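Local coordinates for lantibiotic dehydratase (Microbispora corallina, PDB 5EHK), which probably dehydrates serines and threonines of the NAI-107 precursor peptide in a tRNA-dependent way, as lantibiotic dehydratases do with glutamyl-tRNA, at residues S4-W9 and R388-L393; H166-R171 and L366-R371; A172-L177 and R578-A583; G557-I562 and R793-A798. All coordinates share one frame; numbering follows the deposited sequence.

Contact 1 (S4-W9 and R388-L393); sequences SPFRAW and RAAEAL
The Phe6 ring presents its edge to the helix: the backbone N and CA of Glu391 lie near the ring plane, with Phe6 CD2 3.8 Å from Glu391 N. Phe6 CE2 comes obliquely to Ala390 O, while the methyl of Ala390 meets CD2, with Phe6 CD2 3.8 Å from Ala390 CB. The other flat group, the Glu391 carboxylate, takes Pro5 over one face, with Pro5 CD 3.4 Å from Glu391 CD. Pro5 CD is equally close to Glu391 CG, and the ring's CG lies 3.7 Å from Glu391 CG, and the pyrrolidine crosses the acid side chain at about a right angle. Glu391 can be crossed in this way because its chain is extended, with CG opposite the backbone N (chi1 -177°), which lays CG and the carboxylate along the proline ring. Between the segments the evidence is all of packing, 218 Å² buried in total. Ser4 adds its hydroxyl, with OG 3.9 Å from Glu391 CB. That oxygen also accepts from Phe6 N at 3.0 Å with an N-H...O angle of 162°, an ST turn that shapes the chain just where the strand begins, and it is hydrogen-bonded to the carbonyl of Glu387, one helical turn before Glu391. The contact therefore lays the start of strand 6-17 against helix 380-395. Strand 785-792 flanks strand 6-17, contributing Leu790 against Phe6, and strand 500-508 supplies Leu501 to Phe6 and Leu503 to Ala390.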
loop_
_atom_site.group_PDB
_atom_site.type_symbol
_atom_site.label_atom_id
_atom_site.label_comp_id
_atom_site.label_asym_id
_atom_site.label_seq_id
_atom_site.Cartn_x
_atom_site.Cartn_y
_atom_site.Cartn_z
ATOM N N SER A 4 -31.671 20.845 14.363
ATOM C CA SER A 4 -30.512 19.968 14.152
ATOM C C SER A 4 -30.953 18.523 13.990
ATOM O O SER A 4 -31.980 18.141 14.515
ATOM C CB SER A 4 -29.527 20.045 15.326
ATOM O OG SER A 4 -28.500 19.059 15.203
ATOM N N PRO A 5 -30.187 17.713 13.234
ATOM C CA PRO A 5 -30.523 16.289 13.176
ATOM C C PRO A 5 -30.197 15.600 14.498
ATOM O O PRO A 5 -30.636 14.474 14.710
ATOM C CB PRO A 5 -29.603 15.757 12.080
ATOM C CG PRO A 5 -28.432 16.671 12.099
ATOM C CD PRO A 5 -28.989 18.028 12.434
ATOM N N PHE A 6 -29.459 16.262 15.381
ATOM C CA PHE A 6 -29.228 15.705 16.713
ATOM C C PHE A 6 -29.974 16.523 17.772
ATOM O O PHE A 6 -30.095 17.749 17.644
ATOM C CB PHE A 6 -27.729 15.646 17.057
ATOM C CG PHE A 6 -26.909 14.894 16.055
ATOM C CD1 PHE A 6 -27.015 13.515 15.946
ATOM C CD2 PHE A 6 -26.043 15.568 15.212
ATOM C CE1 PHE A 6 -26.273 12.822 15.021
ATOM C CE2 PHE A 6 -25.298 14.893 14.282
ATOM C CZ PHE A 6 -25.414 13.505 14.182
ATOM N N ARG A 7 -30.486 15.831 18.792
ATOM C CA ARG A 7 -31.082 16.459 19.963
ATOM C C ARG A 7 -30.276 15.990 21.171
ATOM O O ARG A 7 -30.099 14.795 21.357
ATOM C CB ARG A 7 -32.534 15.985 20.119
ATOM C CG ARG A 7 -33.246 16.451 21.406
ATOM C CD ARG A 7 -34.557 15.663 21.689
ATOM N NE ARG A 7 -35.509 15.685 20.578
ATOM C CZ ARG A 7 -36.468 16.594 20.423
ATOM N NH1 ARG A 7 -36.599 17.568 21.315
ATOM N NH2 ARG A 7 -37.276 16.542 19.362
ATOM N N ALA A 8 -29.800 16.916 22.001
ATOM C CA ALA A 8 -29.080 16.546 23.228
ATOM C C ALA A 8 -30.029 16.042 24.314
ATOM O O ALA A 8 -31.231 16.331 24.299
ATOM C CB ALA A 8 -28.255 17.717 23.754
ATOM N N TRP A 9 -29.487 15.257 25.236
ATOM C CA TRP A 9 -30.220 14.783 26.414
ATOM C C TRP A 9 -30.550 15.932 27.353
ATOM O O TRP A 9 -29.906 16.974 27.300
ATOM C CB TRP A 9 -29.364 13.792 27.193
ATOM C CG TRP A 9 -29.345 12.398 26.685
ATOM C CD1 TRP A 9 -29.877 11.927 25.516
ATOM C CD2 TRP A 9 -28.762 11.277 27.343
ATOM N NE1 TRP A 9 -29.668 10.569 25.418
ATOM C CE2 TRP A 9 -28.972 10.151 26.524
ATOM C CE3 TRP A 9 -28.093 11.115 28.552
ATOM C CZ2 TRP A 9 -28.533 8.886 26.872
ATOM C CZ3 TRP A 9 -27.657 9.860 28.900
ATOM C CH2 TRP A 9 -27.879 8.758 28.062
ATOM N N ARG A 388 -25.948 22.095 17.157
ATOM C CA ARG A 388 -25.631 22.594 15.821
ATOM C C ARG A 388 -24.170 22.245 15.480
ATOM O O ARG A 388 -23.809 22.039 14.323
ATOM C CB ARG A 388 -25.854 24.114 15.743
ATOM C CG ARG A 388 -27.323 24.541 15.523
ATOM C CD ARG A 388 -27.468 26.014 15.062
ATOM N NE ARG A 388 -27.411 26.149 13.605
ATOM C CZ ARG A 388 -27.977 27.134 12.904
ATOM N NH1 ARG A 388 -28.646 28.105 13.517
ATOM N NH2 ARG A 388 -27.868 27.148 11.579
ATOM N N ALA A 389 -23.348 22.146 16.514
ATOM C CA ALA A 389 -21.943 21.833 16.351
ATOM C C ALA A 389 -21.775 20.378 15.930
ATOM O O ALA A 389 -21.131 20.083 14.917
ATOM C CB ALA A 389 -21.204 22.116 17.632
ATOM N N ALA A 390 -22.345 19.482 16.738
ATOM C CA ALA A 390 -22.450 18.073 16.406
ATOM C C ALA A 390 -22.864 17.897 14.940
ATOM O O ALA A 390 -22.229 17.131 14.205
ATOM C CB ALA A 390 -23.435 17.383 17.331
ATOM N N GLU A 391 -23.870 18.643 14.489
ATOM C CA GLU A 391 -24.260 18.545 13.087
ATOM C C GLU A 391 -23.101 18.904 12.137
ATOM O O GLU A 391 -22.853 18.212 11.139
ATOM C CB GLU A 391 -25.499 19.404 12.788
ATOM C CG GLU A 391 -26.007 19.294 11.340
ATOM C CD GLU A 391 -27.014 20.385 10.956
ATOM O OE1 GLU A 391 -27.152 21.374 11.708
ATOM O OE2 GLU A 391 -27.694 20.231 9.914
ATOM N N ALA A 392 -22.363 19.946 12.486
ATOM C CA ALA A 392 -21.294 20.426 11.637
ATOM C C ALA A 392 -20.225 19.349 11.455
ATOM O O ALA A 392 -19.805 19.051 10.327
ATOM C CB ALA A 392 -20.685 21.678 12.236
ATOM N N LEU A 393 -19.779 18.798 12.584
ATOM C CA LEU A 393 -18.837 17.689 12.607
ATOM C C LEU A 393 -19.350 16.506 11.814
ATOM O O LEU A 393 -18.580 15.797 11.179
ATOM C CB LEU A 393 -18.544 17.242 14.031
ATOM C CG LEU A 393 -17.655 18.210 14.806
ATOM C CD1 LEU A 393 -17.270 17.577 16.128
ATOM C CD2 LEU A 393 -16.422 18.634 14.012
#

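Contact 2 (H166-R171 and L366-R371); sequences HRTRTR and LHVDLR
Arg169 runs alongside Asp369, both side chains pointing the same way, and its NH2 gives a salt-bridging hydrogen bond to Asp369 OD2 at 3.2 Å. The bond is straight (177°) and lies in the guanidinium plane, reaching the anti lone pair of OD2, although the guanidinium and carboxylate planes stand 69° apart. A water accepts from Arg169 NE at 2.6 Å and donates weakly to the same OD2. Arg169 NH1 is turned elsewhere, to the carbonyl of Thr541, and one face of the guanidinium is overlaid by that of Arg171, whose NH1 sits 3.6 Å above its plane. With the acid at its edge, the closeness of the two guanidinium groups is probably eased electrostatically. Farther along the face of the strand pair that carries Arg169 and Asp369, the arms of Arg167 and Arg371 lie side by side, Arg371 NH2 coming 3.3 Å from Arg167 CG. The opposite face is largely apolar: Thr168 CG2 meets Val368 CG1 at 3.7 Å, and Thr170 CG2 meets Leu366 CD2 at 3.9 Å, under helices 318-339 and 346-359. Six backbone hydrogen bonds hold the frame, among them Arg169 N to Asp369 O at 2.9 Å. Hydrogen-bonded pairs (167/371, 169/369, 171/367) alternate with non-hydrogen-bonded ones (168/370, 170/368), the regular pattern of an antiparallel beta pair, here with helices packed on one face and charged side chains on the other.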
loop_
_atom_site.group_PDB
_atom_site.type_symbol
_atom_site.label_atom_id
_atom_site.label_comp_id
_atom_site.label_asym_id
_atom_site.label_seq_id
_atom_site.Cartn_x
_atom_site.Cartn_y
_atom_site.Cartn_z
ATOM N N HIS A 166 -17.460 17.154 48.950
ATOM C CA HIS A 166 -17.087 16.099 48.006
ATOM C C HIS A 166 -17.041 14.733 48.673
ATOM O O HIS A 166 -16.523 14.588 49.784
ATOM C CB HIS A 166 -15.734 16.402 47.366
ATOM C CG HIS A 166 -15.624 17.786 46.811
ATOM N ND1 HIS A 166 -16.660 18.405 46.144
ATOM C CD2 HIS A 166 -14.611 18.682 46.848
ATOM C CE1 HIS A 166 -16.285 19.618 45.783
ATOM N NE2 HIS A 166 -15.045 19.812 46.199
ATOM N N ARG A 167 -17.592 13.739 47.983
ATOM C CA ARG A 167 -17.640 12.366 48.477
ATOM C C ARG A 167 -16.947 11.361 47.571
ATOM O O ARG A 167 -17.010 11.441 46.344
ATOM C CB ARG A 167 -19.092 11.940 48.632
ATOM C CG ARG A 167 -19.817 12.616 49.754
ATOM C CD ARG A 167 -19.127 12.348 51.071
ATOM N NE ARG A 167 -20.150 12.147 52.090
ATOM C CZ ARG A 167 -20.762 10.983 52.297
ATOM N NH1 ARG A 167 -20.455 9.925 51.550
ATOM N NH2 ARG A 167 -21.694 10.876 53.235
ATOM N N THR A 168 -16.335 10.378 48.213
ATOM C CA THR A 168 -15.537 9.363 47.558
ATOM C C THR A 168 -16.334 8.068 47.458
ATOM O O THR A 168 -17.178 7.797 48.306
ATOM C CB THR A 168 -14.238 9.140 48.355
ATOM O OG1 THR A 168 -13.279 10.125 47.966
ATOM C CG2 THR A 168 -13.645 7.817 48.051
ATOM N N ARG A 169 -16.152 7.316 46.376
ATOM C CA ARG A 169 -16.534 5.900 46.384
ATOM C C ARG A 169 -15.271 5.084 46.150
ATOM O O ARG A 169 -14.537 5.367 45.205
ATOM C CB ARG A 169 -17.500 5.552 45.270
ATOM C CG ARG A 169 -17.501 4.065 45.020
ATOM C CD ARG A 169 -18.638 3.653 44.148
ATOM N NE ARG A 169 -18.338 4.060 42.783
ATOM C CZ ARG A 169 -19.231 4.120 41.805
ATOM N NH1 ARG A 169 -20.504 3.812 42.037
ATOM N NH2 ARG A 169 -18.848 4.513 40.601
ATOM N N THR A 170 -15.033 4.068 46.977
ATOM C CA THR A 170 -13.810 3.263 46.896
ATOM C C THR A 170 -14.092 1.777 46.650
ATOM O O THR A 170 -14.920 1.166 47.318
ATOM C CB THR A 170 -12.956 3.434 48.163
ATOM O OG1 THR A 170 -12.718 4.826 48.365
ATOM C CG2 THR A 170 -11.610 2.699 48.039
ATOM N N ARG A 171 -13.386 1.205 45.681
ATOM C CA ARG A 171 -13.594 -0.184 45.300
ATOM C C ARG A 171 -12.289 -0.925 45.119
ATOM O O ARG A 171 -11.224 -0.326 44.957
ATOM C CB ARG A 171 -14.430 -0.287 44.023
ATOM C CG ARG A 171 -15.899 0.010 44.226
ATOM C CD ARG A 171 -16.606 0.219 42.906
ATOM N NE ARG A 171 -18.054 0.270 43.083
ATOM C CZ ARG A 171 -18.921 0.510 42.103
ATOM N NH1 ARG A 171 -18.477 0.742 40.873
ATOM N NH2 ARG A 171 -20.229 0.526 42.353
ATOM N N LEU A 366 -6.612 -0.238 45.077
ATOM C CA LEU A 366 -7.838 0.557 45.157
ATOM C C LEU A 366 -8.110 1.369 43.898
ATOM O O LEU A 366 -7.201 1.824 43.206
ATOM C CB LEU A 366 -7.809 1.523 46.358
ATOM C CG LEU A 366 -7.575 1.067 47.791
ATOM C CD1 LEU A 366 -7.580 2.299 48.663
ATOM C CD2 LEU A 366 -8.645 0.110 48.241
ATOM N N HIS A 367 -9.390 1.552 43.627
ATOM C CA HIS A 367 -9.832 2.462 42.589
ATOM C C HIS A 367 -10.817 3.450 43.204
ATOM O O HIS A 367 -11.793 3.054 43.854
ATOM C CB HIS A 367 -10.459 1.715 41.400
ATOM C CG HIS A 367 -10.968 2.629 40.329
ATOM N ND1 HIS A 367 -10.147 3.176 39.364
ATOM C CD2 HIS A 367 -12.212 3.112 40.085
ATOM C CE1 HIS A 367 -10.866 3.951 38.570
ATOM N NE2 HIS A 367 -12.123 3.929 38.984
ATOM N N VAL A 368 -10.530 4.737 43.052
ATOM C CA VAL A 368 -11.339 5.763 43.707
ATOM C C VAL A 368 -11.996 6.669 42.698
ATOM O O VAL A 368 -11.336 7.200 41.822
ATOM C CB VAL A 368 -10.505 6.631 44.692
ATOM C CG1 VAL A 368 -11.312 7.835 45.174
ATOM C CG2 VAL A 368 -10.007 5.786 45.871
ATOM N N ASP A 369 -13.305 6.826 42.812
ATOM C CA ASP A 369 -14.005 7.833 42.033
ATOM C C ASP A 369 -14.490 8.913 42.998
ATOM O O ASP A 369 -14.913 8.615 44.125
ATOM C CB ASP A 369 -15.213 7.247 41.293
ATOM C CG ASP A 369 -14.864 6.034 40.415
ATOM O OD1 ASP A 369 -13.688 5.894 39.977
ATOM O OD2 ASP A 369 -15.807 5.234 40.151
ATOM N N LEU A 370 -14.449 10.162 42.550
ATOM C CA LEU A 370 -14.795 11.278 43.397
ATOM C C LEU A 370 -16.074 11.928 42.920
ATOM O O LEU A 370 -16.176 12.321 41.764
ATOM C CB LEU A 370 -13.693 12.309 43.328
ATOM C CG LEU A 370 -13.853 13.437 44.332
ATOM C CD1 LEU A 370 -13.996 12.858 45.734
ATOM C CD2 LEU A 370 -12.684 14.400 44.228
ATOM N N ARG A 371 -17.059 12.049 43.803
ATOM C CA ARG A 371 -18.245 12.823 43.455
ATOM C C ARG A 371 -18.038 14.269 43.878
ATOM O O ARG A 371 -17.799 14.552 45.058
ATOM C CB ARG A 371 -19.526 12.270 44.067
ATOM C CG ARG A 371 -20.750 13.059 43.623
ATOM C CD ARG A 371 -22.021 12.442 44.137
ATOM N NE ARG A 371 -22.001 12.378 45.586
ATOM C CZ ARG A 371 -22.333 13.405 46.354
ATOM N NH1 ARG A 371 -22.731 14.542 45.792
ATOM N NH2 ARG A 371 -22.278 13.293 47.676
HETATM O O HOH W 1 -15.807 3.675 42.511
#

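Contact 3 (A172-L177 and R578-A583); sequences ADMEWL and RAANLA
The primary amide of Asn581 meets the start of helix 174-185 with both its polar atoms. Its ND2 donates to Asp173 OD1 at 2.6 Å with an N-H...O angle of 169°, the acceptor lying almost in the amide plane and offering its anti lone pair. Its OD1 accepts from Met174 N at 3.0 Å, the donor being tilted from the carbonyl plane. Two bonds to neighbouring residues fix the rotation of the amide, which crosses the Asp173 side chain at about a right angle, carboxylate and amide planes 60° apart. Beside this pair Met174 CB touches Ala580 CB at 3.9 Å, and Met174 CG lies 3.7 Å from Ala580 O; the methionine chain then bends away. Asp173 is the N-cap of the helix: its other oxygen, OD2, is met from above the carboxylate plane by Trp176 N at 2.9 Å. Having CG opposite the backbone N (chi1 163°) lets one carboxylate cap the helix and receive Asn581 at once. Met174 N belongs to the first turn, where an N-H has no carbonyl of its own helix to bond, and Asn581 supplies the acceptor from outside. The positive helix end, together with these donors, would probably favour the charged form of the aspartate. Farther out, Asn581 is the second residue of a type I turn from Ala580 to Ala583, which probably helps to position it. Asp173 is tied by its backbone to Pro365, Trp176 NE1 bonds to the carbonyls of Thr356 and His360, and Met174 rests on Pro294 and His584.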
loop_
_atom_site.group_PDB
_atom_site.type_symbol
_atom_site.label_atom_id
_atom_site.label_comp_id
_atom_site.label_asym_id
_atom_site.label_seq_id
_atom_site.Cartn_x
_atom_site.Cartn_y
_atom_site.Cartn_z
ATOM N N ALA A 172 -12.392 -2.243 45.172
ATOM C CA ALA A 172 -11.253 -3.116 44.996
ATOM C C ALA A 172 -10.784 -3.034 43.560
ATOM O O ALA A 172 -11.597 -3.015 42.653
ATOM C CB ALA A 172 -11.651 -4.539 45.343
ATOM N N ASP A 173 -9.473 -2.946 43.360
ATOM C CA ASP A 173 -8.875 -3.009 42.028
ATOM C C ASP A 173 -9.085 -4.408 41.466
ATOM O O ASP A 173 -8.858 -5.392 42.174
ATOM C CB ASP A 173 -7.390 -2.662 42.111
ATOM C CG ASP A 173 -6.600 -3.091 40.889
ATOM O OD1 ASP A 173 -6.663 -2.400 39.847
ATOM O OD2 ASP A 173 -5.853 -4.086 40.993
ATOM N N MET A 174 -9.531 -4.501 40.211
ATOM C CA MET A 174 -9.892 -5.797 39.622
ATOM C C MET A 174 -8.741 -6.794 39.606
ATOM O O MET A 174 -8.935 -7.976 39.879
ATOM C CB MET A 174 -10.464 -5.636 38.218
ATOM C CG MET A 174 -11.908 -5.219 38.200
ATOM S SD MET A 174 -12.936 -6.517 38.921
ATOM C CE MET A 174 -12.513 -7.889 37.867
ATOM N N GLU A 175 -7.553 -6.311 39.274
ATOM C CA GLU A 175 -6.379 -7.153 39.270
ATOM C C GLU A 175 -6.169 -7.708 40.672
ATOM O O GLU A 175 -5.915 -8.898 40.847
ATOM C CB GLU A 175 -5.168 -6.354 38.797
ATOM C CG GLU A 175 -4.050 -7.216 38.273
ATOM C CD GLU A 175 -3.131 -6.467 37.329
ATOM O OE1 GLU A 175 -3.610 -5.511 36.690
ATOM O OE2 GLU A 175 -1.945 -6.852 37.198
ATOM N N TRP A 176 -6.315 -6.842 41.672
ATOM C CA TRP A 176 -6.198 -7.243 43.073
ATOM C C TRP A 176 -7.273 -8.269 43.453
ATOM O O TRP A 176 -6.962 -9.342 43.964
ATOM C CB TRP A 176 -6.225 -6.009 44.001
ATOM C CG TRP A 176 -6.136 -6.337 45.475
ATOM C CD1 TRP A 176 -5.000 -6.596 46.193
ATOM C CD2 TRP A 176 -7.226 -6.459 46.397
ATOM N NE1 TRP A 176 -5.318 -6.864 47.502
ATOM C CE2 TRP A 176 -6.678 -6.791 47.651
ATOM C CE3 TRP A 176 -8.609 -6.316 46.285
ATOM C CZ2 TRP A 176 -7.467 -6.982 48.781
ATOM C CZ3 TRP A 176 -9.388 -6.510 47.404
ATOM C CH2 TRP A 176 -8.816 -6.834 48.639
ATOM N N LEU A 177 -8.532 -7.933 43.207
ATOM C CA LEU A 177 -9.631 -8.824 43.557
ATOM C C LEU A 177 -9.530 -10.185 42.877
ATOM O O LEU A 177 -9.865 -11.208 43.472
ATOM C CB LEU A 177 -10.979 -8.186 43.230
ATOM C CG LEU A 177 -12.168 -9.083 43.566
ATOM C CD1 LEU A 177 -12.187 -9.376 45.057
ATOM C CD2 LEU A 177 -13.481 -8.438 43.109
ATOM N N ARG A 578 -5.891 -1.800 34.355
ATOM C CA ARG A 578 -6.308 -0.403 34.392
ATOM C C ARG A 578 -7.699 -0.238 33.767
ATOM O O ARG A 578 -8.600 0.344 34.365
ATOM C CB ARG A 578 -5.333 0.466 33.599
ATOM C CG ARG A 578 -5.665 1.955 33.650
ATOM C CD ARG A 578 -4.399 2.801 33.760
ATOM N NE ARG A 578 -3.553 2.680 32.566
ATOM C CZ ARG A 578 -2.230 2.843 32.548
ATOM N NH1 ARG A 578 -1.570 3.111 33.672
ATOM N NH2 ARG A 578 -1.562 2.725 31.402
ATOM N N ALA A 579 -7.873 -0.779 32.568
ATOM C CA ALA A 579 -9.154 -0.694 31.882
ATOM C C ALA A 579 -10.182 -1.550 32.580
ATOM O O ALA A 579 -11.377 -1.278 32.508
ATOM C CB ALA A 579 -9.032 -1.071 30.418
ATOM N N ALA A 580 -9.723 -2.599 33.244
ATOM C CA ALA A 580 -10.664 -3.500 33.895
ATOM C C ALA A 580 -11.391 -2.747 35.010
ATOM O O ALA A 580 -12.569 -3.001 35.275
ATOM C CB ALA A 580 -9.955 -4.742 34.421
ATOM N N ASN A 581 -10.693 -1.790 35.627
ATOM C CA ASN A 581 -11.301 -0.936 36.652
ATOM C C ASN A 581 -12.309 0.053 36.080
ATOM O O ASN A 581 -13.051 0.675 36.831
ATOM C CB ASN A 581 -10.230 -0.140 37.400
ATOM C CG ASN A 581 -9.462 -0.980 38.392
ATOM O OD1 ASN A 581 -10.039 -1.822 39.085
ATOM N ND2 ASN A 581 -8.149 -0.777 38.448
ATOM N N LEU A 582 -12.346 0.186 34.756
ATOM C CA LEU A 582 -13.225 1.162 34.114
ATOM C C LEU A 582 -14.395 0.520 33.383
ATOM O O LEU A 582 -15.013 1.131 32.521
ATOM C CB LEU A 582 -12.429 2.048 33.153
ATOM C CG LEU A 582 -11.166 2.708 33.711
ATOM C CD1 LEU A 582 -10.479 3.524 32.643
ATOM C CD2 LEU A 582 -11.508 3.585 34.915
ATOM N N ALA A 583 -14.682 -0.727 33.726
ATOM C CA ALA A 583 -15.639 -1.507 32.967
ATOM C C ALA A 583 -16.840 -1.878 33.816
ATOM O O ALA A 583 -17.660 -2.701 33.403
ATOM C CB ALA A 583 -14.985 -2.748 32.358
#

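Contact 4 (G557-I562 and R793-A798); sequences GRPLHI and RDRHAA
The two loops run nearly the same way, their end-to-end directions 11° apart, and close to 4.2 Å between the CA atoms of His561 and Ala797. Neither segment forms a regular strand, so this is loop-on-loop packing between the connection that follows helix 545-556 and the one that follows strand 785-792. Ala797 points its methyl toward the other loop: CB lies 3.3 Å from Leu560 O and 3.6 Å from His561 C. Arg795 works farther back. Its CG stands between the backbone N and the carbonyl carbon (chi1 80°), and the bent chain brings the guanidinium over Pro559, whose CA lies under one face, 3.6 Å from the plane. At the edge Arg795 NH2 faces Gly557 O in hydrogen-bonding geometry, but the modelled separation is too short to trust, so the bond itself is doubtful. The backbone of Arg795 is held by Arg792, which bonds to its carbonyl, while Ala797 O receives Gln563 NE2. Within the 793-798 loop His796 ND1 donates to Asp794 OD1 at 2.8 Å and 173°, the acceptor lying close to the imidazole plane.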
loop_
_atom_site.group_PDB
_atom_site.type_symbol
_atom_site.label_atom_id
_atom_site.label_comp_id
_atom_site.label_asym_id
_atom_site.label_seq_id
_atom_site.Cartn_x
_atom_site.Cartn_y
_atom_site.Cartn_z
ATOM N N GLY A 557 -34.572 2.733 25.850
ATOM C CA GLY A 557 -35.270 2.980 24.616
ATOM C C GLY A 557 -34.391 3.617 23.563
ATOM O O GLY A 557 -34.873 4.421 22.774
ATOM N N ARG A 558 -33.106 3.268 23.547
ATOM C CA ARG A 558 -32.156 3.845 22.592
ATOM C C ARG A 558 -32.593 3.681 21.134
ATOM O O ARG A 558 -33.316 2.758 20.788
ATOM C CB ARG A 558 -30.729 3.319 22.827
ATOM C CG ARG A 558 -30.367 1.870 22.381
ATOM C CD ARG A 558 -29.028 1.476 23.057
ATOM N NE ARG A 558 -28.574 0.130 22.737
ATOM C CZ ARG A 558 -27.970 -0.188 21.593
ATOM N NH1 ARG A 558 -27.755 0.744 20.669
ATOM N NH2 ARG A 558 -27.597 -1.441 21.355
ATOM N N PRO A 559 -32.230 4.639 20.286
ATOM C CA PRO A 559 -32.589 4.474 18.875
ATOM C C PRO A 559 -31.720 3.432 18.174
ATOM O O PRO A 559 -30.555 3.278 18.530
ATOM C CB PRO A 559 -32.360 5.868 18.284
ATOM C CG PRO A 559 -31.442 6.567 19.252
ATOM C CD PRO A 559 -31.683 5.972 20.594
ATOM N N LEU A 560 -32.311 2.703 17.228
ATOM C CA LEU A 560 -31.604 1.730 16.398
ATOM C C LEU A 560 -31.730 2.118 14.924
ATOM O O LEU A 560 -32.661 2.836 14.542
ATOM C CB LEU A 560 -32.177 0.345 16.642
ATOM C CG LEU A 560 -32.160 -0.032 18.124
ATOM C CD1 LEU A 560 -32.720 -1.423 18.332
ATOM C CD2 LEU A 560 -30.733 0.068 18.716
ATOM N N HIS A 561 -30.826 1.628 14.078
ATOM C CA HIS A 561 -30.797 2.077 12.678
ATOM C C HIS A 561 -31.215 0.988 11.703
ATOM O O HIS A 561 -31.346 1.232 10.505
ATOM C CB HIS A 561 -29.408 2.595 12.325
ATOM C CG HIS A 561 -28.333 1.580 12.530
ATOM N ND1 HIS A 561 -28.066 1.015 13.763
ATOM C CD2 HIS A 561 -27.477 1.004 11.658
ATOM C CE1 HIS A 561 -27.085 0.139 13.640
ATOM N NE2 HIS A 561 -26.705 0.119 12.373
ATOM N N ILE A 562 -31.400 -0.219 12.227
ATOM C CA ILE A 562 -31.939 -1.340 11.465
ATOM C C ILE A 562 -33.318 -1.679 11.996
ATOM O O ILE A 562 -33.495 -1.831 13.207
ATOM C CB ILE A 562 -31.059 -2.593 11.592
ATOM C CG1 ILE A 562 -29.581 -2.280 11.263
ATOM C CG2 ILE A 562 -31.640 -3.728 10.763
ATOM C CD1 ILE A 562 -29.366 -1.564 9.984
ATOM N N ARG A 793 -32.408 12.843 16.141
ATOM C CA ARG A 793 -33.701 13.482 16.452
ATOM C C ARG A 793 -34.871 12.667 15.878
ATOM O O ARG A 793 -35.739 12.230 16.623
ATOM C CB ARG A 793 -33.723 14.952 15.959
ATOM C CG ARG A 793 -34.918 15.806 16.431
ATOM C CD ARG A 793 -34.783 17.300 16.051
ATOM N NE ARG A 793 -33.700 17.948 16.788
ATOM C CZ ARG A 793 -33.830 18.497 17.994
ATOM N NH1 ARG A 793 -35.005 18.492 18.604
ATOM N NH2 ARG A 793 -32.781 19.036 18.605
ATOM N N ASP A 794 -34.841 12.422 14.571
ATOM C CA ASP A 794 -35.811 11.568 13.895
ATOM C C ASP A 794 -35.402 10.137 14.152
ATOM O O ASP A 794 -34.554 9.588 13.453
ATOM C CB ASP A 794 -35.802 11.803 12.393
ATOM C CG ASP A 794 -36.639 10.785 11.637
ATOM O OD1 ASP A 794 -37.402 10.024 12.282
ATOM O OD2 ASP A 794 -36.547 10.746 10.383
ATOM N N ARG A 795 -36.030 9.530 15.145
ATOM C CA ARG A 795 -35.525 8.300 15.711
ATOM C C ARG A 795 -35.768 7.036 14.860
ATOM O O ARG A 795 -35.125 6.012 15.100
ATOM C CB ARG A 795 -36.105 8.111 17.113
ATOM C CG ARG A 795 -37.530 7.551 17.095
ATOM C CD ARG A 795 -37.599 6.278 17.933
ATOM N NE ARG A 795 -36.810 6.488 19.141
ATOM C CZ ARG A 795 -36.295 5.523 19.894
ATOM N NH1 ARG A 795 -36.485 4.239 19.580
ATOM N NH2 ARG A 795 -35.587 5.862 20.976
ATOM N N HIS A 796 -36.672 7.083 13.886
ATOM C CA HIS A 796 -37.047 5.852 13.178
ATOM C C HIS A 796 -35.838 5.228 12.454
ATOM O O HIS A 796 -34.924 5.950 12.019
ATOM C CB HIS A 796 -38.208 6.084 12.209
ATOM C CG HIS A 796 -37.771 6.504 10.849
ATOM N ND1 HIS A 796 -37.351 7.787 10.567
ATOM C CD2 HIS A 796 -37.658 5.807 9.694
ATOM C CE1 HIS A 796 -37.004 7.863 9.295
ATOM N NE2 HIS A 796 -37.177 6.672 8.742
ATOM N N ALA A 797 -35.836 3.895 12.340
ATOM C CA ALA A 797 -34.719 3.154 11.748
ATOM C C ALA A 797 -34.798 3.215 10.239
ATOM O O ALA A 797 -35.804 2.808 9.642
ATOM C CB ALA A 797 -34.712 1.704 12.206
ATOM N N ALA A 798 -33.732 3.726 9.625
ATOM C CA ALA A 798 -33.753 4.039 8.199
ATOM C C ALA A 798 -33.660 2.799 7.313
ATOM O O ALA A 798 -34.094 2.798 6.163
ATOM C CB ALA A 798 -32.640 5.003 7.870
#

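How the contacts relate
From the N terminus, contact 1 opens at the first strand. Contact 2 opens at strand 167-172, and contact 3 follows at once on the helix after it. Strand 366-379 closes contact 2, and the next helix, 380-395, closes contact 1, so contact 2 is nested within contact 1. Contact 4 then opens at 557-562, before 578-583 closes contact 3, which thereby crosses the other three. Contact 4 closes at 793-798, in series after contacts 1 and 2. Two pairs touch in space: His367 packs on Asn581 and Leu582, and Pro5 O meets Arg793 N at 2.8 Å, probably a hydrogen bond, uniting the N-terminal strand with the loop after strand 785-792.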